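Probable N-glycosylase/DNA lyase (Thermotoga maritima, PDB 3N0U) is a probable DNA glycosylase of the helix-hairpin-helix superfamily, folded as a single chain of packed helices with no strands. Local coordinates at residues A[26-31]-A[206-211]; A[46-51]-A[111-116]; A[151-156]-A[199-204]. One frame throughout, in Å; residues are numbered along the deposited sequence.

Contact 1 of 3, residues A[26-31]-A[206-211]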
ATOM      1  N   GLU A  26      -6.301  20.494  -7.210  1.00 21.10           N
ATOM      2  CA  GLU A  26      -4.965  20.363  -7.765  1.00 16.26           C
ATOM      3  C   GLU A  26      -4.442  18.938  -7.715  1.00 14.18           C
ATOM      4  O   GLU A  26      -3.632  18.540  -8.557  1.00 17.97           O
ATOM      5  CB  GLU A  26      -3.983  21.342  -7.094  1.00 19.65           C
ATOM      6  CG  GLU A  26      -3.577  21.030  -5.681  1.00 19.01           C
ATOM      7  CD  GLU A  26      -2.898  22.223  -5.023  1.00 17.34           C
ATOM      8  OE1 GLU A  26      -1.846  22.045  -4.374  1.00 17.69           O
ATOM      9  OE2 GLU A  26      -3.440  23.330  -5.136  1.00 19.79           O
ATOM     10  N   ALA A  27      -4.865  18.186  -6.704  1.00 17.27           N
ATOM     11  CA  ALA A  27      -4.383  16.832  -6.520  1.00 17.16           C
ATOM     12  C   ALA A  27      -5.131  15.862  -7.408  1.00 16.06           C
ATOM     13  O   ALA A  27      -4.598  14.820  -7.773  1.00 16.25           O
ATOM     14  CB  ALA A  27      -4.483  16.409  -5.059  1.00 18.20           C
ATOM     15  N   LYS A  28      -6.366  16.195  -7.760  1.00 16.87           N
ATOM     16  CA  LYS A  28      -7.229  15.223  -8.429  1.00 18.66           C
ATOM     17  C   LYS A  28      -6.636  14.622  -9.704  1.00 17.26           C
ATOM     18  O   LYS A  28      -6.707  13.411  -9.905  1.00 18.74           O
ATOM     19  CB  LYS A  28      -8.603  15.817  -8.691  1.00 20.06           C
ATOM     20  CG  LYS A  28      -9.522  14.869  -9.419  1.00 21.12           C
ATOM     21  CD  LYS A  28     -10.915  15.425  -9.553  1.00 25.46           C
ATOM     22  CE  LYS A  28     -11.858  14.371 -10.146  1.00 34.40           C
ATOM     23  NZ  LYS A  28     -13.252  14.876 -10.226  1.00 39.21           N
ATOM     24  N   PRO A  29      -6.037  15.438 -10.575  1.00 18.01           N
ATOM     25  CA  PRO A  29      -5.489  14.807 -11.795  1.00 21.11           C
ATOM     26  C   PRO A  29      -4.390  13.802 -11.485  1.00 18.10           C
ATOM     27  O   PRO A  29      -4.272  12.768 -12.161  1.00 22.14           O
ATOM     28  CB  PRO A  29      -4.943  15.984 -12.618  1.00 20.58           C
ATOM     29  CG  PRO A  29      -5.442  17.219 -11.946  1.00 28.74           C
ATOM     30  CD  PRO A  29      -5.852  16.898 -10.551  1.00 20.25           C
ATOM     31  N   LEU A  30      -3.579  14.088 -10.479  1.00 17.33           N
ATOM     32  CA  LEU A  30      -2.533  13.145 -10.092  1.00 18.42           C
ATOM     33  C   LEU A  30      -3.121  11.877  -9.495  1.00 18.00           C
ATOM     34  O   LEU A  30      -2.655  10.780  -9.773  1.00 18.45           O
ATOM     35  CB  LEU A  30      -1.582  13.792  -9.083  1.00 19.49           C
ATOM     36  CG  LEU A  30      -0.781  14.996  -9.580  1.00 22.60           C
ATOM     37  CD1 LEU A  30       0.119  15.473  -8.460  1.00 25.76           C
ATOM     38  CD2 LEU A  30       0.043  14.632 -10.808  1.00 27.31           C
ATOM     39  N   VAL A  31      -4.110  12.028  -8.631  1.00 17.66           N
ATOM     40  CA  VAL A  31      -4.779  10.883  -8.030  1.00 17.31           C
ATOM     41  C   VAL A  31      -5.431  10.023  -9.111  1.00 16.10           C
ATOM     42  O   VAL A  31      -5.285   8.804  -9.104  1.00 17.58           O
ATOM     43  CB  VAL A  31      -5.812  11.354  -6.996  1.00 18.56           C
ATOM     44  CG1 VAL A  31      -6.657  10.197  -6.478  1.00 20.13           C
ATOM     45  CG2 VAL A  31      -5.114  12.054  -5.837  1.00 19.74           C
ATOM     46  N   ASP A 206      -6.826   7.759   0.368  1.00 18.08           N
ATOM     47  CA  ASP A 206      -5.442   7.601   0.842  1.00 17.64           C
ATOM     48  C   ASP A 206      -4.475   8.507   0.083  1.00 18.46           C
ATOM     49  O   ASP A 206      -3.551   9.082   0.671  1.00 18.08           O
ATOM     50  CB  ASP A 206      -4.982   6.153   0.668  1.00 16.37           C
ATOM     51  CG  ASP A 206      -3.547   5.950   1.067  1.00 22.63           C
ATOM     52  OD1 ASP A 206      -3.275   5.832   2.287  1.00 23.73           O
ATOM     53  OD2 ASP A 206      -2.697   5.889   0.162  1.00 22.67           O
ATOM     54  N   LEU A 207      -4.657   8.615  -1.230  1.00 16.66           N
ATOM     55  CA  LEU A 207      -3.753   9.446  -2.031  1.00 17.91           C
ATOM     56  C   LEU A 207      -3.947  10.926  -1.764  1.00 15.54           C
ATOM     57  O   LEU A 207      -2.985  11.681  -1.778  1.00 16.91           O
ATOM     58  CB  LEU A 207      -3.892   9.147  -3.510  1.00 17.80           C
ATOM     59  CG  LEU A 207      -3.523   7.715  -3.881  1.00 20.53           C
ATOM     60  CD1 LEU A 207      -3.719   7.548  -5.372  1.00 22.00           C
ATOM     61  CD2 LEU A 207      -2.080   7.392  -3.484  1.00 25.27           C
ATOM     62  N   TYR A 208      -5.179  11.345  -1.502  1.00 15.45           N
ATOM     63  CA  TYR A 208      -5.399  12.730  -1.104  1.00 16.89           C
ATOM     64  C   TYR A 208      -4.716  12.998   0.246  1.00 17.82           C
ATOM     65  O   TYR A 208      -4.098  14.042   0.427  1.00 18.19           O
ATOM     66  CB  TYR A 208      -6.898  13.058  -1.060  1.00 17.19           C
ATOM     67  CG  TYR A 208      -7.529  13.181  -2.425  1.00 15.59           C
ATOM     68  CD1 TYR A 208      -7.409  14.342  -3.165  1.00 16.15           C
ATOM     69  CD2 TYR A 208      -8.269  12.140  -2.966  1.00 18.69           C
ATOM     70  CE1 TYR A 208      -7.998  14.459  -4.415  1.00 17.54           C
ATOM     71  CE2 TYR A 208      -8.851  12.244  -4.216  1.00 18.56           C
ATOM     72  CZ  TYR A 208      -8.718  13.415  -4.925  1.00 15.72           C
ATOM     73  OH  TYR A 208      -9.267  13.548  -6.165  1.00 20.12           O
ATOM     74  N   LEU A 209      -4.829  12.064   1.188  1.00 17.10           N
ATOM     75  CA  LEU A 209      -4.194  12.214   2.501  1.00 17.01           C
ATOM     76  C   LEU A 209      -2.685  12.371   2.349  1.00 15.45           C
ATOM     77  O   LEU A 209      -2.045  13.185   3.024  1.00 20.10           O
ATOM     78  CB  LEU A 209      -4.497  11.013   3.389  1.00 19.31           C
ATOM     79  CG  LEU A 209      -5.930  10.894   3.913  1.00 20.62           C
ATOM     80  CD1 LEU A 209      -6.073   9.605   4.700  1.00 22.37           C
ATOM     81  CD2 LEU A 209      -6.316  12.081   4.778  1.00 25.11           C
ATOM     82  N   TRP A 210      -2.092  11.587   1.459  1.00 15.67           N
ATOM     83  CA  TRP A 210      -0.641  11.671   1.296  1.00 16.93           C
ATOM     84  C   TRP A 210      -0.182  12.933   0.580  1.00 16.64           C
ATOM     85  O   TRP A 210       0.938  13.398   0.802  1.00 19.92           O
ATOM     86  CB  TRP A 210      -0.089  10.428   0.601  1.00 19.35           C
ATOM     87  CG  TRP A 210       0.372   9.397   1.576  1.00 21.65           C
ATOM     88  CD1 TRP A 210      -0.296   8.286   1.990  1.00 24.94           C
ATOM     89  CD2 TRP A 210       1.611   9.407   2.276  1.00 20.66           C
ATOM     90  NE1 TRP A 210       0.459   7.596   2.904  1.00 22.99           N
ATOM     91  CE2 TRP A 210       1.641   8.263   3.091  1.00 22.33           C
ATOM     92  CE3 TRP A 210       2.709  10.272   2.282  1.00 22.73           C
ATOM     93  CZ2 TRP A 210       2.720   7.964   3.913  1.00 26.41           C
ATOM     94  CZ3 TRP A 210       3.786   9.972   3.093  1.00 23.12           C
ATOM     95  CH2 TRP A 210       3.783   8.829   3.900  1.00 24.31           C
ATOM     96  N   TYR A 211      -1.045  13.504  -0.254  1.00 16.73           N
ATOM     97  CA  TYR A 211      -0.738  14.761  -0.934  1.00 17.41           C
ATOM     98  C   TYR A 211      -0.460  15.874   0.079  1.00 15.89           C
ATOM     99  O   TYR A 211       0.338  16.762  -0.167  1.00 19.30           O
ATOM    100  CB  TYR A 211      -1.872  15.156  -1.896  1.00 17.38           C
ATOM    101  CG  TYR A 211      -1.573  16.397  -2.691  1.00 14.78           C
ATOM    102  CD1 TYR A 211      -0.895  16.314  -3.885  1.00 15.97           C
ATOM    103  CD2 TYR A 211      -1.908  17.666  -2.213  1.00 17.32           C
ATOM    104  CE1 TYR A 211      -0.590  17.449  -4.612  1.00 17.23           C
ATOM    105  CE2 TYR A 211      -1.617  18.787  -2.934  1.00 18.26           C
ATOM    106  CZ  TYR A 211      -0.933  18.680  -4.125  1.00 17.19           C
ATOM    107  OH  TYR A 211      -0.607  19.796  -4.850  1.00 17.92           O
TER
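V31 and Y208 make the apolar centre of this helix-to-helix contact. The CG2 methyl of V31 sits almost on the ring normal, 3.9 Å from the centroid of the Y208 ring and only 8° off it, a CH-pi contact over the face. The other branch, V31 CG1, reaches the same ring at CE2 of Y208 (3.8 Å), and CG2 also rests against L207 CB at 3.9 Å. One turn back, A27 CB lies over a face of the Y211 ring, offset toward its rim, 3.8 Å from the centroid. L30 adds a looser touch at that ring's edge, where its CD1 is 4.4 Å from Y211 CE1. Further out, the aliphatic start of K28 runs alongside Y208, its CB 3.5 Å from Y208 OH. The polar edge is a short hydrogen bond, Y211 OH to E26 OE1 at 2.6 Å. It enters by the anti lone pair, with the carboxylate 86° from the ring plane, and the CG of E26, tucked between backbone N and carbonyl carbon (chi1 72°), sends the otherwise extended chain there. The helix segments run nearer antiparallel than parallel, their axes 10.1 Å apart. Helix 13-44 also supplies I23, R24 and F35 against Y211, Y208 and L207, while helix 160-168 meets helix 202-214 elsewhere, through L165 on L209 and V162 on D206.

Contact 2 of 3, residues A[46-51]-A[111-116]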
ATOM      1  N   THR A  46       0.013  -9.480 -15.554  1.00 22.07           N
ATOM      2  CA  THR A  46       0.311 -10.896 -15.476  1.00 22.50           C
ATOM      3  C   THR A  46       0.606 -11.267 -14.038  1.00 19.12           C
ATOM      4  O   THR A  46       0.734 -10.392 -13.175  1.00 21.01           O
ATOM      5  CB  THR A  46       1.557 -11.246 -16.298  1.00 23.77           C
ATOM      6  OG1 THR A  46       2.672 -10.516 -15.774  1.00 26.02           O
ATOM      7  CG2 THR A  46       1.375 -10.886 -17.778  1.00 25.91           C
ATOM      8  N   GLU A  47       0.721 -12.559 -13.772  1.00 25.09           N
ATOM      9  CA  GLU A  47       1.117 -13.006 -12.442  1.00 24.40           C
ATOM     10  C   GLU A  47       2.431 -12.361 -12.030  1.00 20.69           C
ATOM     11  O   GLU A  47       2.585 -11.916 -10.902  1.00 21.76           O
ATOM     12  CB  GLU A  47       1.247 -14.536 -12.380  1.00 27.92           C
ATOM     13  CG  GLU A  47      -0.070 -15.278 -12.465  1.00 25.53           C
ATOM     14  CD  GLU A  47      -0.846 -15.305 -11.142  1.00 30.93           C
ATOM     15  OE1 GLU A  47      -0.220 -15.141 -10.071  1.00 27.43           O
ATOM     16  OE2 GLU A  47      -2.082 -15.512 -11.176  1.00 29.47           O
ATOM     17  N   GLU A  48       3.393 -12.312 -12.937  1.00 19.88           N
ATOM     18  CA  GLU A  48       4.668 -11.704 -12.602  1.00 21.96           C
ATOM     19  C   GLU A  48       4.556 -10.211 -12.358  1.00 22.44           C
ATOM     20  O   GLU A  48       5.223  -9.689 -11.458  1.00 20.68           O
ATOM     21  CB  GLU A  48       5.700 -11.989 -13.676  1.00 20.57           C
ATOM     22  CG  GLU A  48       6.094 -13.462 -13.727  1.00 27.04           C
ATOM     23  CD  GLU A  48       7.239 -13.746 -14.671  1.00 40.11           C
ATOM     24  OE1 GLU A  48       7.718 -12.801 -15.332  1.00 43.76           O
ATOM     25  OE2 GLU A  48       7.658 -14.925 -14.746  1.00 43.89           O
ATOM     26  N   ASP A  49       3.727  -9.515 -13.135  1.00 19.50           N
ATOM     27  CA  ASP A  49       3.518  -8.091 -12.886  1.00 19.07           C
ATOM     28  C   ASP A  49       2.948  -7.868 -11.469  1.00 18.34           C
ATOM     29  O   ASP A  49       3.337  -6.942 -10.730  1.00 19.47           O
ATOM     30  CB  ASP A  49       2.520  -7.505 -13.891  1.00 21.57           C
ATOM     31  CG  ASP A  49       3.040  -7.465 -15.319  1.00 25.69           C
ATOM     32  OD1 ASP A  49       4.279  -7.439 -15.524  1.00 26.45           O
ATOM     33  OD2 ASP A  49       2.182  -7.432 -16.250  1.00 27.37           O
ATOM     34  N   LEU A  50       1.992  -8.699 -11.090  1.00 17.18           N
ATOM     35  CA  LEU A  50       1.386  -8.576  -9.778  1.00 17.45           C
ATOM     36  C   LEU A  50       2.412  -8.925  -8.700  1.00 16.16           C
ATOM     37  O   LEU A  50       2.453  -8.303  -7.644  1.00 16.34           O
ATOM     38  CB  LEU A  50       0.169  -9.498  -9.666  1.00 17.02           C
ATOM     39  CG  LEU A  50      -1.010  -9.105 -10.560  1.00 18.19           C
ATOM     40  CD1 LEU A  50      -2.049 -10.178 -10.524  1.00 20.18           C
ATOM     41  CD2 LEU A  50      -1.610  -7.793 -10.102  1.00 19.88           C
ATOM     42  N   PHE A  51       3.252  -9.914  -8.969  1.00 18.02           N
ATOM     43  CA  PHE A  51       4.281 -10.299  -8.015  1.00 17.58           C
ATOM     44  C   PHE A  51       5.272  -9.162  -7.759  1.00 16.59           C
ATOM     45  O   PHE A  51       5.747  -8.964  -6.634  1.00 17.72           O
ATOM     46  CB  PHE A  51       5.053 -11.536  -8.494  1.00 18.49           C
ATOM     47  CG  PHE A  51       5.954 -12.088  -7.442  1.00 15.84           C
ATOM     48  CD1 PHE A  51       7.300 -11.758  -7.409  1.00 19.62           C
ATOM     49  CD2 PHE A  51       5.432 -12.862  -6.426  1.00 19.86           C
ATOM     50  CE1 PHE A  51       8.118 -12.256  -6.411  1.00 20.15           C
ATOM     51  CE2 PHE A  51       6.234 -13.332  -5.423  1.00 17.71           C
ATOM     52  CZ  PHE A  51       7.575 -13.027  -5.411  1.00 19.47           C
ATOM     53  N   LYS A 111       6.055 -18.732  -3.956  1.00 21.03           N
ATOM     54  CA  LYS A 111       5.038 -19.776  -3.863  1.00 23.34           C
ATOM     55  C   LYS A 111       3.659 -19.277  -4.321  1.00 20.79           C
ATOM     56  O   LYS A 111       2.783 -20.085  -4.645  1.00 26.03           O
ATOM     57  CB  LYS A 111       4.916 -20.291  -2.419  1.00 24.58           C
ATOM     58  CG  LYS A 111       4.328 -19.263  -1.471  1.00 29.01           C
ATOM     59  CD  LYS A 111       4.270 -19.733  -0.022  1.00 39.66           C
ATOM     60  CE  LYS A 111       3.743 -18.598   0.866  1.00 50.26           C
ATOM     61  NZ  LYS A 111       3.623 -18.997   2.296  1.00 49.90           N
ATOM     62  N   LEU A 112       3.467 -17.957  -4.318  1.00 19.85           N
ATOM     63  CA  LEU A 112       2.170 -17.356  -4.657  1.00 23.01           C
ATOM     64  C   LEU A 112       1.996 -17.090  -6.147  1.00 25.04           C
ATOM     65  O   LEU A 112       0.903 -16.747  -6.584  1.00 27.09           O
ATOM     66  CB  LEU A 112       1.968 -16.038  -3.902  1.00 21.41           C
ATOM     67  CG  LEU A 112       1.987 -16.185  -2.388  1.00 24.87           C
ATOM     68  CD1 LEU A 112       1.815 -14.820  -1.738  1.00 31.26           C
ATOM     69  CD2 LEU A 112       0.904 -17.179  -1.925  1.00 31.26           C
ATOM     70  N   LEU A 113       3.059 -17.222  -6.929  1.00 22.68           N
ATOM     71  CA  LEU A 113       2.915 -17.090  -8.385  1.00 23.70           C
ATOM     72  C   LEU A 113       1.925 -18.141  -8.864  1.00 26.24           C
ATOM     73  O   LEU A 113       2.061 -19.326  -8.541  1.00 29.59           O
ATOM     74  CB  LEU A 113       4.250 -17.274  -9.098  1.00 22.82           C
ATOM     75  CG  LEU A 113       5.248 -16.144  -8.894  1.00 23.63           C
ATOM     76  CD1 LEU A 113       6.650 -16.601  -9.225  1.00 29.61           C
ATOM     77  CD2 LEU A 113       4.829 -14.981  -9.750  1.00 25.42           C
ATOM     78  N   GLY A 114       0.941 -17.698  -9.635  1.00 24.07           N
ATOM     79  CA  GLY A 114      -0.141 -18.559 -10.076  1.00 28.08           C
ATOM     80  C   GLY A 114      -1.447 -18.301  -9.345  1.00 26.02           C
ATOM     81  O   GLY A 114      -2.522 -18.723  -9.813  1.00 32.30           O
ATOM     82  N   LYS A 115      -1.363 -17.610  -8.209  1.00 26.34           N
ATOM     83  CA  LYS A 115      -2.522 -17.372  -7.352  1.00 23.70           C
ATOM     84  C   LYS A 115      -2.929 -15.898  -7.303  1.00 23.67           C
ATOM     85  O   LYS A 115      -4.020 -15.578  -6.825  1.00 22.84           O
ATOM     86  CB  LYS A 115      -2.203 -17.818  -5.916  1.00 24.49           C
ATOM     87  CG  LYS A 115      -2.003 -19.311  -5.744  1.00 48.73           C
ATOM     88  CD  LYS A 115      -1.441 -19.640  -4.371  1.00 67.10           C
ATOM     89  CE  LYS A 115      -1.700 -21.097  -4.012  1.00 85.29           C
ATOM     90  NZ  LYS A 115      -1.427 -22.016  -5.152  1.00 91.49           N
ATOM     91  N   LEU A 116      -2.072 -14.997  -7.789  1.00 21.02           N
ATOM     92  CA  LEU A 116      -2.292 -13.560  -7.565  1.00 21.27           C
ATOM     93  C   LEU A 116      -3.424 -12.956  -8.394  1.00 22.13           C
ATOM     94  O   LEU A 116      -4.129 -12.093  -7.899  1.00 22.50           O
ATOM     95  CB  LEU A 116      -0.997 -12.755  -7.783  1.00 20.12           C
ATOM     96  CG  LEU A 116       0.111 -13.101  -6.800  1.00 21.53           C
ATOM     97  CD1 LEU A 116       1.389 -12.336  -7.128  1.00 23.93           C
ATOM     98  CD2 LEU A 116      -0.334 -12.788  -5.372  1.00 25.08           C
TER
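E47 and L116 bring the first turn of helix 47-59 against the turn that leads into helix 116-121. L116 carries the tightly packed part: its CB lies on L50 CD1 at 3.9 Å, and its CD1 rests against the F51 backbone, 3.6 Å from F51 CA, and at the edge of the F51 ring. L113 arrives from another quarter: its CD2 touches F51 CB at 3.7 Å, the two side chains crossing at about a right angle. L50, F51 and L116 are all buried, and L41 of helix 13-44 and V120 of helix 116-121 add to the packing round L50.

Toward solvent the contact thins. E48 offers L113 only a distant brush, CG to CD2 at 4.4 Å, and its carboxylate turns instead to a salt bridge with K77. G114, at the bend of the turn, is exposed and brings no side chain to the packing. Helix 47-59 itself starts with a capping box formed by T46 and D49.

The polar grip is the carboxylate of E47, a partly exposed residue. A bend at chi2 (-79°) swings it toward the backbone N-H groups of G114 and L116. OE1 takes both, a weak bond from G114 N at 2.8 Å and a better one from L116 N at 2.9 Å, the latter through the syn lone pair. Neither is straight; the angle at the L116 hydrogen is 146°. OE2 accepts from K117 N just beyond. G114, with positive phi, makes the bend that presents these groups. One carboxylate thus gathers N-H groups of the turn and of the first residues of helix 116-121, where the helix dipole would probably favour its negative charge.

Contact 3 of 3, residues A[151-156]-A[199-204]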
ATOM      1  N   GLY A 151      -5.847  -1.688  -7.991  1.00 18.79           N
ATOM      2  CA  GLY A 151      -7.103  -1.044  -8.336  1.00 20.79           C
ATOM      3  C   GLY A 151      -8.218  -1.169  -7.312  1.00 22.70           C
ATOM      4  O   GLY A 151      -9.302  -0.608  -7.515  1.00 23.74           O
ATOM      5  N   VAL A 152      -7.984  -1.892  -6.216  1.00 18.56           N
ATOM      6  CA  VAL A 152      -9.030  -2.040  -5.194  1.00 18.19           C
ATOM      7  C   VAL A 152      -9.276  -0.719  -4.457  1.00 17.54           C
ATOM      8  O   VAL A 152      -8.330  -0.038  -4.041  1.00 20.70           O
ATOM      9  CB  VAL A 152      -8.683  -3.158  -4.179  1.00 20.05           C
ATOM     10  CG1 VAL A 152      -9.651  -3.159  -3.001  1.00 23.69           C
ATOM     11  CG2 VAL A 152      -8.683  -4.534  -4.876  1.00 21.55           C
ATOM     12  N   GLU A 153     -10.538  -0.337  -4.306  1.00 20.59           N
ATOM     13  CA  GLU A 153     -10.844   0.938  -3.671  1.00 22.32           C
ATOM     14  C   GLU A 153     -11.408   0.841  -2.260  1.00 20.50           C
ATOM     15  O   GLU A 153     -11.494   1.856  -1.556  1.00 21.38           O
ATOM     16  CB  GLU A 153     -11.788   1.740  -4.571  1.00 22.89           C
ATOM     17  CG  GLU A 153     -11.080   2.213  -5.862  1.00 30.89           C
ATOM     18  CD  GLU A 153     -11.913   3.127  -6.752  1.00 41.14           C
ATOM     19  OE1 GLU A 153     -12.379   4.192  -6.264  1.00 32.94           O
ATOM     20  OE2 GLU A 153     -12.068   2.793  -7.953  1.00 39.69           O
ATOM     21  N   ASP A 154     -11.742  -0.376  -1.837  1.00 22.21           N
ATOM     22  CA  ASP A 154     -12.499  -0.620  -0.615  1.00 23.17           C
ATOM     23  C   ASP A 154     -11.693  -0.523   0.682  1.00 19.50           C
ATOM     24  O   ASP A 154     -12.290  -0.472   1.767  1.00 24.22           O
ATOM     25  CB  ASP A 154     -13.103  -2.034  -0.680  1.00 28.81           C
ATOM     26  CG  ASP A 154     -13.790  -2.328  -2.016  1.00 49.68           C
ATOM     27  OD1 ASP A 154     -13.102  -2.391  -3.072  1.00 47.28           O
ATOM     28  OD2 ASP A 154     -15.018  -2.531  -2.001  1.00 54.86           O
ATOM     29  N   LEU A 155     -10.361  -0.506   0.578  1.00 20.45           N
ATOM     30  CA  LEU A 155      -9.488  -0.729   1.747  1.00 20.34           C
ATOM     31  C   LEU A 155      -8.639   0.485   2.089  1.00 19.75           C
ATOM     32  O   LEU A 155      -8.184   1.186   1.202  1.00 20.72           O
ATOM     33  CB  LEU A 155      -8.551  -1.917   1.492  1.00 22.48           C
ATOM     34  CG  LEU A 155      -9.227  -3.230   1.062  1.00 22.01           C
ATOM     35  CD1 LEU A 155      -8.150  -4.325   0.918  1.00 20.56           C
ATOM     36  CD2 LEU A 155     -10.338  -3.643   2.054  1.00 21.05           C
ATOM     37  N   ALA A 156      -8.456   0.735   3.385  1.00 18.17           N
ATOM     38  CA  ALA A 156      -7.518   1.744   3.860  1.00 19.32           C
ATOM     39  C   ALA A 156      -6.137   1.173   4.078  1.00 18.29           C
ATOM     40  O   ALA A 156      -5.978  -0.006   4.434  1.00 20.24           O
ATOM     41  CB  ALA A 156      -8.004   2.333   5.164  1.00 22.74           C
ATOM     42  N   GLY A 199     -16.419  12.234   0.035  1.00 22.76           N
ATOM     43  CA  GLY A 199     -16.882  11.801  -1.275  1.00 22.36           C
ATOM     44  C   GLY A 199     -15.862  11.025  -2.101  1.00 21.51           C
ATOM     45  O   GLY A 199     -15.891  11.088  -3.326  1.00 25.30           O
ATOM     46  N   GLU A 200     -14.956  10.299  -1.449  1.00 21.90           N
ATOM     47  CA  GLU A 200     -14.013   9.421  -2.160  1.00 22.69           C
ATOM     48  C   GLU A 200     -13.973   8.036  -1.545  1.00 21.10           C
ATOM     49  O   GLU A 200     -14.233   7.856  -0.357  1.00 26.40           O
ATOM     50  CB  GLU A 200     -12.582   9.984  -2.141  1.00 23.85           C
ATOM     51  CG  GLU A 200     -12.390  11.313  -2.848  1.00 27.43           C
ATOM     52  CD  GLU A 200     -12.539  11.232  -4.366  1.00 27.98           C
ATOM     53  OE1 GLU A 200     -12.204  10.185  -4.952  1.00 30.60           O
ATOM     54  OE2 GLU A 200     -12.986  12.240  -4.976  1.00 28.35           O
ATOM     55  N   SER A 201     -13.634   7.051  -2.365  1.00 22.35           N
ATOM     56  CA  SER A 201     -13.368   5.711  -1.877  1.00 19.85           C
ATOM     57  C   SER A 201     -12.130   5.714  -0.985  1.00 21.34           C
ATOM     58  O   SER A 201     -11.247   6.544  -1.151  1.00 21.43           O
ATOM     59  CB  SER A 201     -13.115   4.776  -3.054  1.00 22.44           C
ATOM     60  OG  SER A 201     -11.890   5.128  -3.691  1.00 26.23           O
ATOM     61  N   PRO A 202     -12.048   4.774  -0.036  1.00 19.13           N
ATOM     62  CA  PRO A 202     -10.844   4.668   0.795  1.00 19.51           C
ATOM     63  C   PRO A 202      -9.540   4.616  -0.017  1.00 16.22           C
ATOM     64  O   PRO A 202      -8.548   5.236   0.366  1.00 21.33           O
ATOM     65  CB  PRO A 202     -11.066   3.345   1.551  1.00 19.70           C
ATOM     66  CG  PRO A 202     -12.569   3.268   1.682  1.00 25.62           C
ATOM     67  CD  PRO A 202     -13.087   3.812   0.365  1.00 21.87           C
ATOM     68  N   GLY A 203      -9.537   3.904  -1.139  1.00 18.91           N
ATOM     69  CA  GLY A 203      -8.311   3.712  -1.890  1.00 20.67           C
ATOM     70  C   GLY A 203      -7.797   5.008  -2.502  1.00 19.31           C
ATOM     71  O   GLY A 203      -6.580   5.267  -2.528  1.00 17.87           O
ATOM     72  N   LYS A 204      -8.711   5.834  -3.013  1.00 19.07           N
ATOM     73  CA  LYS A 204      -8.324   7.146  -3.548  1.00 17.75           C
ATOM     74  C   LYS A 204      -8.102   8.165  -2.436  1.00 19.78           C
ATOM     75  O   LYS A 204      -7.220   9.024  -2.531  1.00 18.21           O
ATOM     76  CB  LYS A 204      -9.397   7.664  -4.511  1.00 20.80           C
ATOM     77  CG  LYS A 204      -9.371   6.964  -5.834  1.00 23.03           C
ATOM     78  CD  LYS A 204     -10.336   7.528  -6.834  1.00 25.12           C
ATOM     79  CE  LYS A 204     -10.279   6.715  -8.114  1.00 26.37           C
ATOM     80  NZ  LYS A 204     -11.273   7.201  -9.118  1.00 34.20           N
TER
HETATM   81  O   HOH W   1     -13.657   6.219  -7.197  1.00 35.36           O
HETATM   82  O   HOH W   2     -11.959   4.761 -10.441  1.00 52.12           O
HETATM   83  O   HOH W   3      -6.187   3.041   0.606  1.00 35.09           O
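The flat carboxylate of E153 meets S201 through OE1, which takes a hydrogen bond from S201 OG at 2.8 Å by its anti lone pair, pointing away from OE2. The other flat group is the peptide carbonyl of the same residue: G203 N donates to E153 O at 2.9 Å from a position tilted 34° out of the carbonyl plane. The pyrrolidine ring of P202 leans on that oxygen too, with CD 3.2 Å from E153 O, and turns its CB to L155 O at 3.6 Å. Having no side chain, G203 lets the two backbones come very close, its CA 4.2 Å from that of E153. S201 OG works twice, since beside giving to E153 it receives K204 N weakly as the N-cap of helix 202-214; its chi1 of 68° turns it back over the helix start. K204 stretches past E153 without a direct bond, NZ staying 4.3 Å from OE1. Two waters link K204 NZ to the carboxylate, one on each oxygen, the bridge to OE1 weak on the lysine side, and a third joins L155 O to P202 O. Helix 13-44 takes both charges, K39 pairing with E153 and E32 with K204. The start of helix 202-214 is therefore held to the loop mainly by polar bonds, and the carboxylate, fed by a hydroxyl, two waters and K39, would be expected to stay ionised.

All three contacts are partly buried. Contact 3 lies nearest the centre of the chain, about 11 Å from it; contacts 1 and 2 lie further out and on opposite sides, their centres about 28 Å apart. Contacts 1 and 3 share helix 202-214 and touch each other, Y208 CE2 resting 3.8 Å from E200 CD. Helix 13-44 is common ground: it supplies half of contact 1, salt-bridges both charged residues of contact 3, and backs contact 2 through L41. Chemistry follows place: two helix flanks meet mainly through aromatic faces in contact 1, whereas contacts 2 and 3 each set a glutamate carboxylate at a helix start, the former receiving backbone N-H groups, the latter the N-cap hydroxyl and waters.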